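Local coordinates for protein hydroxyethylthiazole kinase (Pyrococcus horikoshii, PDB 3HPD) that probably phosphorylates the hydroxyl group of 4-methyl-5-beta-hydroxyethylthiazole with ATP and magnesium, a step in thiamine diphosphate biosynthesis, at residues Val26-Thr29 and Thr30-Leu34; Gly97-Lys100 and Phe101-Arg104; Lys227-Glu230 and Glu231-Pro235; Asn250-Val253 and Ile254-Ala258. All coordinates share one frame; numbering follows the deposited sequence.

All four contacts are local, each between adjoining segments of the chain. They follow in series, and none nests in or crosses another. Contact 1 opens helix 27-37, the helix of the beta-alpha-beta unit that joins strands 17-21 and 40-43. Contact 2 caps the start of helix 100-112, after the loop that leaves strand 89-92. Contact 3 closes the end of helix 210-231 and turns toward helix 235-248. Contact 4 spans the whole short helix 251-257, ahead of strand 260-263. Contacts 3 and 4 touch, because the Tyr257 hydroxyl reaches Lys227 and Glu230. Contact 2 is distant from both, with its centre about 38 Å from that of contact 4.

Contact 1: Val26-Thr29 and Thr30-Leu34; sequences VMNT and TANAL
Thr30 has its hydroxyl between the backbone N and the carbonyl carbon (chi1 58°), which turns OG1 back along the helix to Val26. CG of Asn28 lies anti to its backbone N (chi1 -174°), while CG of Asn32 lies beside its own N. These torsions lean the two amides together. The contact is the first two turns or so of helix 27-37, with Val26 at the N-cap. Val26 O accepts two bonds from one residue: Thr30 N at 2.9 Å and Thr30 OG1 at 2.8 Å. The donors approach from opposite faces of the carbonyl plane. The methyl CG2 of Thr30 sits 3.7 Å from CB of Val26. Two residues further along, Asn32 N bonds to Asn28 O at 2.9 Å. The Asn28 and Asn32 amides are nearly perpendicular, with planes 81° apart. OD1 of Asn28 is 2.9 Å from ND2 of Asn32. A water accepts from both ND2 atoms and bridges the pair. Asn28 ND2 also donates to Val25 O of the second subunit, and Asn32 OD1 accepts from Thr191 N of that subunit. Thr29 OG1 is bonded to Tyr243 OH of the same chain. The side chain of Val26 lies about 4 Å from Gly192 at the nearest atoms, a predicted substrate-binding residue. The chemistry implies two distinct sides. The threonine hydroxyl is spent inside its own helix on Val26 O, whereas the asparagine amides turn outward and join this helix start to a neighbouring subunit, close to a probable substrate site.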
loop_
_atom_site.group_PDB
_atom_site.type_symbol
_atom_site.label_atom_id
_atom_site.label_comp_id
_atom_site.label_asym_id
_atom_site.label_seq_id
_atom_site.Cartn_x
_atom_site.Cartn_y
_atom_site.Cartn_z
ATOM N N VAL A 26 -3.381 -4.874 -1.692
ATOM C CA VAL A 26 -4.506 -4.073 -2.175
ATOM C C VAL A 26 -5.238 -3.208 -1.151
ATOM O O VAL A 26 -6.309 -2.673 -1.443
ATOM C CB VAL A 26 -5.535 -4.984 -2.877
ATOM C CG1 VAL A 26 -4.821 -5.874 -3.894
ATOM C CG2 VAL A 26 -6.277 -5.836 -1.846
ATOM N N MET A 27 -4.658 -3.059 0.034
ATOM C CA MET A 27 -5.266 -2.257 1.096
ATOM C C MET A 27 -5.671 -0.848 0.660
ATOM O O MET A 27 -6.832 -0.460 0.776
ATOM C CB MET A 27 -4.301 -2.148 2.282
ATOM C CG MET A 27 -4.179 -3.403 3.142
ATOM S SD MET A 27 -5.514 -3.570 4.354
ATOM C CE MET A 27 -5.206 -5.252 4.965
ATOM N N ASN A 28 -4.706 -0.085 0.159
ATOM C CA ASN A 28 -4.946 1.294 -0.265
ATOM C C ASN A 28 -5.729 1.377 -1.558
ATOM O O ASN A 28 -6.648 2.174 -1.742
ATOM C CB ASN A 28 -3.603 1.988 -0.463
ATOM C CG ASN A 28 -3.751 3.453 -0.768
ATOM O OD1 ASN A 28 -3.784 3.867 -1.927
ATOM N ND2 ASN A 28 -3.869 4.252 0.279
ATOM N N THR A 29 -5.308 0.521 -2.460
ATOM C CA THR A 29 -5.842 0.403 -3.783
ATOM C C THR A 29 -7.365 0.113 -3.819
ATOM O O THR A 29 -8.125 0.822 -4.497
ATOM C CB THR A 29 -4.945 -0.652 -4.471
ATOM O OG1 THR A 29 -4.199 -0.039 -5.527
ATOM C CG2 THR A 29 -5.708 -1.812 -4.900
ATOM N N THR A 30 -7.834 -0.878 -3.065
ATOM C CA THR A 30 -9.268 -1.179 -3.057
ATOM C C THR A 30 -10.066 -0.138 -2.271
ATOM O O THR A 30 -11.243 0.106 -2.564
ATOM C CB THR A 30 -9.559 -2.590 -2.478
ATOM O OG1 THR A 30 -9.047 -2.687 -1.143
ATOM C CG2 THR A 30 -8.913 -3.660 -3.347
ATOM N N ALA A 31 -9.429 0.479 -1.279
ATOM C CA ALA A 31 -10.090 1.509 -0.486
ATOM C C ALA A 31 -10.368 2.708 -1.382
ATOM O O ALA A 31 -11.465 3.267 -1.365
ATOM C CB ALA A 31 -9.210 1.931 0.681
ATOM N N ASN A 32 -9.370 3.102 -2.170
ATOM C CA ASN A 32 -9.539 4.233 -3.065
ATOM C C ASN A 32 -10.478 3.926 -4.222
ATOM O O ASN A 32 -11.131 4.826 -4.747
ATOM C CB ASN A 32 -8.186 4.717 -3.586
ATOM C CG ASN A 32 -7.477 5.609 -2.591
ATOM O OD1 ASN A 32 -8.119 6.392 -1.888
ATOM N ND2 ASN A 32 -6.154 5.510 -2.535
ATOM N N ALA A 33 -10.550 2.661 -4.624
ATOM C CA ALA A 33 -11.455 2.283 -5.701
ATOM C C ALA A 33 -12.882 2.468 -5.182
ATOM O O ALA A 33 -13.748 3.000 -5.881
ATOM C CB ALA A 33 -11.216 0.834 -6.118
ATOM N N LEU A 34 -13.125 2.033 -3.948
ATOM C CA LEU A 34 -14.447 2.173 -3.349
ATOM C C LEU A 34 -14.824 3.642 -3.175
ATOM O O LEU A 34 -15.953 4.032 -3.468
ATOM C CB LEU A 34 -14.502 1.450 -1.996
ATOM C CG LEU A 34 -14.760 -0.057 -2.089
ATOM C CD1 LEU A 34 -14.397 -0.746 -0.781
ATOM C CD2 LEU A 34 -16.226 -0.287 -2.436
HETATM O O HOH W 1 -4.722 7.160 -0.351
#

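Contact 2: Gly97-Lys100 and Phe101-Arg104; sequences GATK and FRTR
Thr99 has an extended backbone (phi -140°, psi 148°) and swings the chain into helix 100-112, whose first turn carries Phe101-Arg104. It is the N-cap of that helix. Gly97 before it has a positive phi of 96°. Thr103 N donates to Thr99 O at 3.2 Å, and Arg104 N to Lys100 O at 2.7 Å. The cap itself is a side-chain bond: Arg102 N donates to Thr99 OG1 at 3.2 Å. The same oxygen lies 3.1 Å from CG of Arg102, and near the plane of its guanidinium, at the edge. That arm runs extended from CG to NE past the threonine. Its guanidinium is held elsewhere: NE forms a salt bridge with Glu49 of the third subunit, and NH1 donates to Val94 O. Thr99 OG1 also bonds Glu49 of that subunit. The cap is therefore part of the subunit interface. Thr103 reaches back from the helix to the loop. Its OG1 stands beside the backbone N, facing Gly97, and accepts from Gly97 N at 2.9 Å. This bond holds the loop against the first turn. OG1 of Thr103 is also 3.2 Å from Thr99 O, though a bond there is not settled. Phe101 packs on Leu67 and Arg102 on Ile64, both in loops. On the outer side, the Arg104 chain bends at chi3 and folds back over the helix start. CA of Phe101 lies over one face of the Arg104 guanidinium, 3.6 Å above its plane and offset toward the rim.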
loop_
_atom_site.group_PDB
_atom_site.type_symbol
_atom_site.label_atom_id
_atom_site.label_comp_id
_atom_site.label_asym_id
_atom_site.label_seq_id
_atom_site.Cartn_x
_atom_site.Cartn_y
_atom_site.Cartn_z
ATOM N N GLY A 97 -5.966 -22.890 -5.703
ATOM C CA GLY A 97 -5.433 -23.754 -6.741
ATOM C C GLY A 97 -3.916 -23.678 -6.792
ATOM O O GLY A 97 -3.255 -24.606 -7.265
ATOM N N ALA A 98 -3.365 -22.569 -6.304
ATOM C CA ALA A 98 -1.915 -22.367 -6.275
ATOM C C ALA A 98 -1.306 -23.047 -5.049
ATOM O O ALA A 98 -0.196 -23.578 -5.106
ATOM C CB ALA A 98 -1.594 -20.881 -6.262
ATOM N N THR A 99 -2.023 -23.005 -3.931
ATOM C CA THR A 99 -1.560 -23.656 -2.708
ATOM C C THR A 99 -2.777 -24.289 -2.052
ATOM O O THR A 99 -3.891 -23.775 -2.179
ATOM C CB THR A 99 -0.916 -22.663 -1.704
ATOM O OG1 THR A 99 -1.924 -21.802 -1.158
ATOM C CG2 THR A 99 0.165 -21.828 -2.387
ATOM N N LYS A 100 -2.567 -25.410 -1.371
ATOM C CA LYS A 100 -3.656 -26.110 -0.701
ATOM C C LYS A 100 -4.255 -25.220 0.380
ATOM O O LYS A 100 -5.462 -25.240 0.617
ATOM C CB LYS A 100 -3.148 -27.405 -0.062
ATOM C CG LYS A 100 -2.566 -28.421 -1.036
ATOM C CD LYS A 100 -1.983 -29.609 -0.274
ATOM C CE LYS A 100 -1.298 -30.596 -1.202
ATOM N NZ LYS A 100 -0.672 -31.715 -0.441
ATOM N N PHE A 101 -3.397 -24.447 1.038
ATOM C CA PHE A 101 -3.817 -23.541 2.102
ATOM C C PHE A 101 -4.900 -22.580 1.613
ATOM O O PHE A 101 -5.914 -22.385 2.280
ATOM C CB PHE A 101 -2.600 -22.760 2.622
ATOM C CG PHE A 101 -2.883 -21.894 3.824
ATOM C CD1 PHE A 101 -3.609 -22.387 4.904
ATOM C CD2 PHE A 101 -2.384 -20.592 3.891
ATOM C CE1 PHE A 101 -3.831 -21.600 6.037
ATOM C CE2 PHE A 101 -2.598 -19.799 5.018
ATOM C CZ PHE A 101 -3.325 -20.303 6.094
ATOM N N ARG A 102 -4.689 -21.990 0.439
ATOM C CA ARG A 102 -5.658 -21.052 -0.117
ATOM C C ARG A 102 -6.930 -21.747 -0.581
ATOM O O ARG A 102 -8.028 -21.220 -0.419
ATOM C CB ARG A 102 -5.023 -20.270 -1.267
ATOM C CG ARG A 102 -3.861 -19.434 -0.782
ATOM C CD ARG A 102 -3.187 -18.662 -1.884
ATOM N NE ARG A 102 -2.085 -17.888 -1.327
ATOM C CZ ARG A 102 -1.891 -16.596 -1.550
ATOM N NH1 ARG A 102 -2.729 -15.924 -2.330
ATOM N NH2 ARG A 102 -0.867 -15.975 -0.982
ATOM N N THR A 103 -6.777 -22.935 -1.155
ATOM C CA THR A 103 -7.927 -23.702 -1.618
ATOM C C THR A 103 -8.749 -24.128 -0.404
ATOM O O THR A 103 -9.978 -24.010 -0.391
ATOM C CB THR A 103 -7.479 -24.963 -2.385
ATOM O OG1 THR A 103 -6.658 -24.578 -3.494
ATOM C CG2 THR A 103 -8.691 -25.734 -2.903
ATOM N N ARG A 104 -8.055 -24.619 0.619
ATOM C CA ARG A 104 -8.703 -25.075 1.845
ATOM C C ARG A 104 -9.492 -23.968 2.538
ATOM O O ARG A 104 -10.659 -24.155 2.888
ATOM C CB ARG A 104 -7.659 -25.654 2.810
ATOM C CG ARG A 104 -8.216 -25.985 4.187
ATOM C CD ARG A 104 -7.249 -26.810 5.043
ATOM N NE ARG A 104 -5.996 -26.120 5.350
ATOM C CZ ARG A 104 -4.836 -26.364 4.745
ATOM N NH1 ARG A 104 -4.765 -27.284 3.792
ATOM N NH2 ARG A 104 -3.742 -25.704 5.102
#

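Contact 3: Lys227-Glu230 and Glu231-Pro235; sequences KAYE and EAKYP
The last turn of helix 210-231 ends here, where Lys233 folds back onto Tyr229 before the chain turns into helix 235-248. Ala232 N donates to Ala228 O at 2.8 Å, a late bond of the helix pattern. Glu231 N makes only weak bonds, to Lys227 O and Ala228 O. Ala232 then takes extended angles and the chain departs. Lys233 bends at chi2 (-70°) and again at chi4 (-63°). The first bend lays its CD over one face of the Tyr229 ring, and the second returns NZ to the helix end. CD is 3.6 Å from the ring centroid, a CH-pi contact offset toward the rim near CZ and CE2. The two side chains run at about a right angle to each other. NZ bonds Tyr229 O at 2.9 Å, in the carbonyl plane, and makes a weaker bond to Glu230 O at 3.0 Å. Its cation-pi distance to the same ring is long, so any such attraction is weak. A water lies 2.9 Å from Tyr229 OH and donates to Lys233 O. The ring also stacks with His184. Within the last helical turn, Lys227 NZ forms a salt bridge with Glu230 OE1 at 2.9 Å. Tyr257 OH bonds both Glu230 OE2 and Lys227 NZ. Glu231 binds Trp245 and Lys241 of helix 235-248. The Lys233 ammonium meets carbonyls of the last helical turn, one of which also takes a weak bond from Ala232 N. A positive charge should be favoured there, while the tyrosine ring covers the lysine's aliphatic arm.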
loop_
_atom_site.group_PDB
_atom_site.type_symbol
_atom_site.label_atom_id
_atom_site.label_comp_id
_atom_site.label_asym_id
_atom_site.label_seq_id
_atom_site.Cartn_x
_atom_site.Cartn_y
_atom_site.Cartn_z
ATOM N N LYS A 227 -11.862 3.473 -20.536
ATOM C CA LYS A 227 -11.722 4.926 -20.482
ATOM C C LYS A 227 -10.337 5.339 -20.006
ATOM O O LYS A 227 -9.771 6.321 -20.486
ATOM C CB LYS A 227 -12.781 5.525 -19.550
ATOM C CG LYS A 227 -14.217 5.324 -20.025
ATOM C CD LYS A 227 -14.462 6.006 -21.363
ATOM C CE LYS A 227 -14.374 7.520 -21.260
ATOM N NZ LYS A 227 -14.553 8.168 -22.591
ATOM N N ALA A 228 -9.790 4.592 -19.053
ATOM C CA ALA A 228 -8.468 4.911 -18.535
ATOM C C ALA A 228 -7.425 4.720 -19.630
ATOM O O ALA A 228 -6.526 5.544 -19.796
ATOM C CB ALA A 228 -8.143 4.026 -17.332
ATOM N N TYR A 229 -7.550 3.641 -20.394
ATOM C CA TYR A 229 -6.588 3.387 -21.455
ATOM C C TYR A 229 -6.632 4.487 -22.515
ATOM O O TYR A 229 -5.605 4.837 -23.097
ATOM C CB TYR A 229 -6.847 2.025 -22.110
ATOM C CG TYR A 229 -5.733 1.613 -23.040
ATOM C CD1 TYR A 229 -4.513 1.165 -22.537
ATOM C CD2 TYR A 229 -5.875 1.728 -24.424
ATOM C CE1 TYR A 229 -3.456 0.844 -23.387
ATOM C CE2 TYR A 229 -4.824 1.410 -25.284
ATOM C CZ TYR A 229 -3.619 0.969 -24.757
ATOM O OH TYR A 229 -2.577 0.658 -25.596
ATOM N N GLU A 230 -7.815 5.038 -22.765
ATOM C CA GLU A 230 -7.945 6.100 -23.760
ATOM C C GLU A 230 -7.050 7.277 -23.383
ATOM O O GLU A 230 -6.518 7.968 -24.254
ATOM C CB GLU A 230 -9.398 6.581 -23.853
ATOM C CG GLU A 230 -10.398 5.498 -24.216
ATOM C CD GLU A 230 -11.818 6.026 -24.343
ATOM O OE1 GLU A 230 -12.098 7.116 -23.806
ATOM O OE2 GLU A 230 -12.658 5.342 -24.965
ATOM N N GLU A 231 -6.893 7.491 -22.079
ATOM C CA GLU A 231 -6.080 8.588 -21.560
ATOM C C GLU A 231 -4.646 8.229 -21.175
ATOM O O GLU A 231 -3.784 9.106 -21.129
ATOM C CB GLU A 231 -6.748 9.198 -20.328
ATOM C CG GLU A 231 -7.973 10.038 -20.599
ATOM C CD GLU A 231 -8.391 10.817 -19.368
ATOM O OE1 GLU A 231 -9.062 10.243 -18.483
ATOM O OE2 GLU A 231 -8.024 12.006 -19.277
ATOM N N ALA A 232 -4.394 6.955 -20.889
ATOM C CA ALA A 232 -3.064 6.512 -20.466
ATOM C C ALA A 232 -2.743 5.115 -20.989
ATOM O O ALA A 232 -3.392 4.141 -20.618
ATOM C CB ALA A 232 -2.986 6.534 -18.942
ATOM N N LYS A 233 -1.718 5.029 -21.833
ATOM C CA LYS A 233 -1.311 3.773 -22.460
ATOM C C LYS A 233 -0.282 2.949 -21.690
ATOM O O LYS A 233 0.066 1.844 -22.112
ATOM C CB LYS A 233 -0.748 4.063 -23.853
ATOM C CG LYS A 233 -1.631 4.944 -24.724
ATOM C CD LYS A 233 -2.885 4.215 -25.158
ATOM C CE LYS A 233 -3.777 5.102 -26.014
ATOM N NZ LYS A 233 -4.264 6.288 -25.254
ATOM N N TYR A 234 0.204 3.478 -20.571
ATOM C CA TYR A 234 1.220 2.783 -19.783
ATOM C C TYR A 234 0.721 2.498 -18.364
ATOM O O TYR A 234 -0.050 3.276 -17.808
ATOM C CB TYR A 234 2.490 3.628 -19.792
ATOM C CG TYR A 234 2.794 4.123 -21.192
ATOM C CD1 TYR A 234 3.112 3.228 -22.218
ATOM C CD2 TYR A 234 2.703 5.479 -21.507
ATOM C CE1 TYR A 234 3.330 3.676 -23.527
ATOM C CE2 TYR A 234 2.918 5.934 -22.810
ATOM C CZ TYR A 234 3.231 5.030 -23.810
ATOM O OH TYR A 234 3.446 5.484 -25.094
ATOM N N PRO A 235 1.171 1.380 -17.761
ATOM C CA PRO A 235 0.809 0.897 -16.420
ATOM C C PRO A 235 0.650 1.875 -15.260
ATOM O O PRO A 235 -0.339 1.803 -14.529
ATOM C CB PRO A 235 1.873 -0.161 -16.132
ATOM C CG PRO A 235 2.204 -0.684 -17.478
ATOM C CD PRO A 235 2.293 0.585 -18.295
HETATM O O HOH W 2 0.053 0.159 -24.436
#

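Contact 4: Asn250-Val253 and Ile254-Ala258; sequences NENV and IRTYA
Val253 and Tyr257 form the tighter side of this short helix, and Glu251 with Arg255 the looser one. On the tight side, CG1 of Val253 is 4.0 Å from CD1 of Tyr257. Tyr257 N donates to Val253 O at 2.8 Å, and that carbonyl oxygen lies at the edge of the tyrosine ring. Ile254 is the buried residue, and its CG1 comes to 3.3 Å from Asn250 O. Asn250 is the N-cap. Its OD1 accepts from Val253 N at 3.0 Å in an almost straight bond. Ile254 N closes the first turn on Asn250 O. The solvent side is polar. Arg255 NH2 and Glu251 OE2 form a salt bridge 2.7 Å long. The oxygen lies near the guanidinium plane and is met on its anti side. The two flat groups are turned 75° apart, and OE2 alone forms the bridge to NH2. Glu251 reaches forward because CG is anti to its N (chi1 -172°) and the chain is extended. Its other oxygen, OE1, pairs with Lys9. Thr256 is exposed, and its hydroxyl turns inward to bond Asn252 O at 2.8 Å. Thr256 N bonds the same oxygen from the opposite face of the carbonyl plane. This helix stands among neighbours of its own chain. Val253 and Tyr257 rest on Ile223 of helix 210-231, and Ala258 touches Val219 of the same helix. Ile254 packs on Ile5 and Leu8 of helix 2-14, and the chain then runs on to strand 260-263.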
loop_
_atom_site.group_PDB
_atom_site.type_symbol
_atom_site.label_atom_id
_atom_site.label_comp_id
_atom_site.label_asym_id
_atom_site.label_seq_id
_atom_site.Cartn_x
_atom_site.Cartn_y
_atom_site.Cartn_z
ATOM N N ASN A 250 -20.818 7.619 -15.536
ATOM C CA ASN A 250 -22.191 7.999 -15.246
ATOM C C ASN A 250 -23.144 7.299 -16.211
ATOM O O ASN A 250 -22.737 6.416 -16.967
ATOM C CB ASN A 250 -22.351 9.520 -15.359
ATOM C CG ASN A 250 -21.966 10.049 -16.727
ATOM O OD1 ASN A 250 -22.035 9.332 -17.722
ATOM N ND2 ASN A 250 -21.572 11.318 -16.786
ATOM N N GLU A 251 -24.410 7.705 -16.192
ATOM C CA GLU A 251 -25.406 7.092 -17.061
ATOM C C GLU A 251 -25.044 7.127 -18.541
ATOM O O GLU A 251 -25.142 6.114 -19.228
ATOM C CB GLU A 251 -26.767 7.757 -16.871
ATOM C CG GLU A 251 -27.887 7.042 -17.603
ATOM C CD GLU A 251 -29.239 7.668 -17.348
ATOM O OE1 GLU A 251 -29.484 8.087 -16.197
ATOM O OE2 GLU A 251 -30.061 7.729 -18.288
ATOM N N ASN A 252 -24.627 8.287 -19.034
ATOM C CA ASN A 252 -24.283 8.417 -20.447
ATOM C C ASN A 252 -23.131 7.506 -20.849
ATOM O O ASN A 252 -23.174 6.871 -21.900
ATOM C CB ASN A 252 -23.920 9.865 -20.785
ATOM C CG ASN A 252 -23.770 10.089 -22.282
ATOM O OD1 ASN A 252 -24.753 10.090 -23.021
ATOM N ND2 ASN A 252 -22.536 10.263 -22.734
ATOM N N VAL A 253 -22.097 7.446 -20.014
ATOM C CA VAL A 253 -20.942 6.604 -20.314
ATOM C C VAL A 253 -21.339 5.131 -20.347
ATOM O O VAL A 253 -20.918 4.389 -21.232
ATOM C CB VAL A 253 -19.815 6.816 -19.276
ATOM C CG1 VAL A 253 -18.604 5.953 -19.632
ATOM C CG2 VAL A 253 -19.427 8.283 -19.239
ATOM N N ILE A 254 -22.161 4.709 -19.393
ATOM C CA ILE A 254 -22.608 3.320 -19.352
ATOM C C ILE A 254 -23.442 3.016 -20.595
ATOM O O ILE A 254 -23.274 1.980 -21.233
ATOM C CB ILE A 254 -23.449 3.046 -18.088
ATOM C CG1 ILE A 254 -22.554 3.132 -16.849
ATOM C CG2 ILE A 254 -24.114 1.676 -18.180
ATOM C CD1 ILE A 254 -23.292 2.977 -15.536
ATOM N N ARG A 255 -24.335 3.938 -20.941
ATOM C CA ARG A 255 -25.196 3.774 -22.108
ATOM C C ARG A 255 -24.397 3.619 -23.399
ATOM O O ARG A 255 -24.731 2.794 -24.251
ATOM C CB ARG A 255 -26.134 4.977 -22.230
ATOM C CG ARG A 255 -26.779 5.146 -23.595
ATOM C CD ARG A 255 -27.849 6.221 -23.532
ATOM N NE ARG A 255 -28.812 5.901 -22.486
ATOM C CZ ARG A 255 -29.079 6.679 -21.443
ATOM N NH1 ARG A 255 -28.460 7.844 -21.299
ATOM N NH2 ARG A 255 -29.955 6.279 -20.532
ATOM N N THR A 256 -23.340 4.412 -23.531
ATOM C CA THR A 256 -22.510 4.389 -24.726
ATOM C C THR A 256 -21.376 3.358 -24.759
ATOM O O THR A 256 -20.943 2.963 -25.842
ATOM C CB THR A 256 -21.907 5.787 -24.993
ATOM O OG1 THR A 256 -21.239 6.256 -23.817
ATOM C CG2 THR A 256 -23.002 6.778 -25.368
ATOM N N TYR A 257 -20.904 2.913 -23.595
ATOM C CA TYR A 257 -19.803 1.948 -23.550
ATOM C C TYR A 257 -20.118 0.522 -23.106
ATOM O O TYR A 257 -19.370 -0.400 -23.423
ATOM C CB TYR A 257 -18.669 2.463 -22.655
ATOM C CG TYR A 257 -17.738 3.455 -23.310
ATOM C CD1 TYR A 257 -18.094 4.795 -23.444
ATOM C CD2 TYR A 257 -16.489 3.053 -23.788
ATOM C CE1 TYR A 257 -17.231 5.714 -24.034
ATOM C CE2 TYR A 257 -15.617 3.965 -24.384
ATOM C CZ TYR A 257 -15.995 5.293 -24.501
ATOM O OH TYR A 257 -15.132 6.199 -25.071
ATOM N N ALA A 258 -21.206 0.333 -22.369
ATOM C CA ALA A 258 -21.546 -0.997 -21.875
ATOM C C ALA A 258 -21.658 -2.079 -22.946
ATOM O O ALA A 258 -22.313 -1.897 -23.973
ATOM C CB ALA A 258 -22.844 -0.935 -21.058
#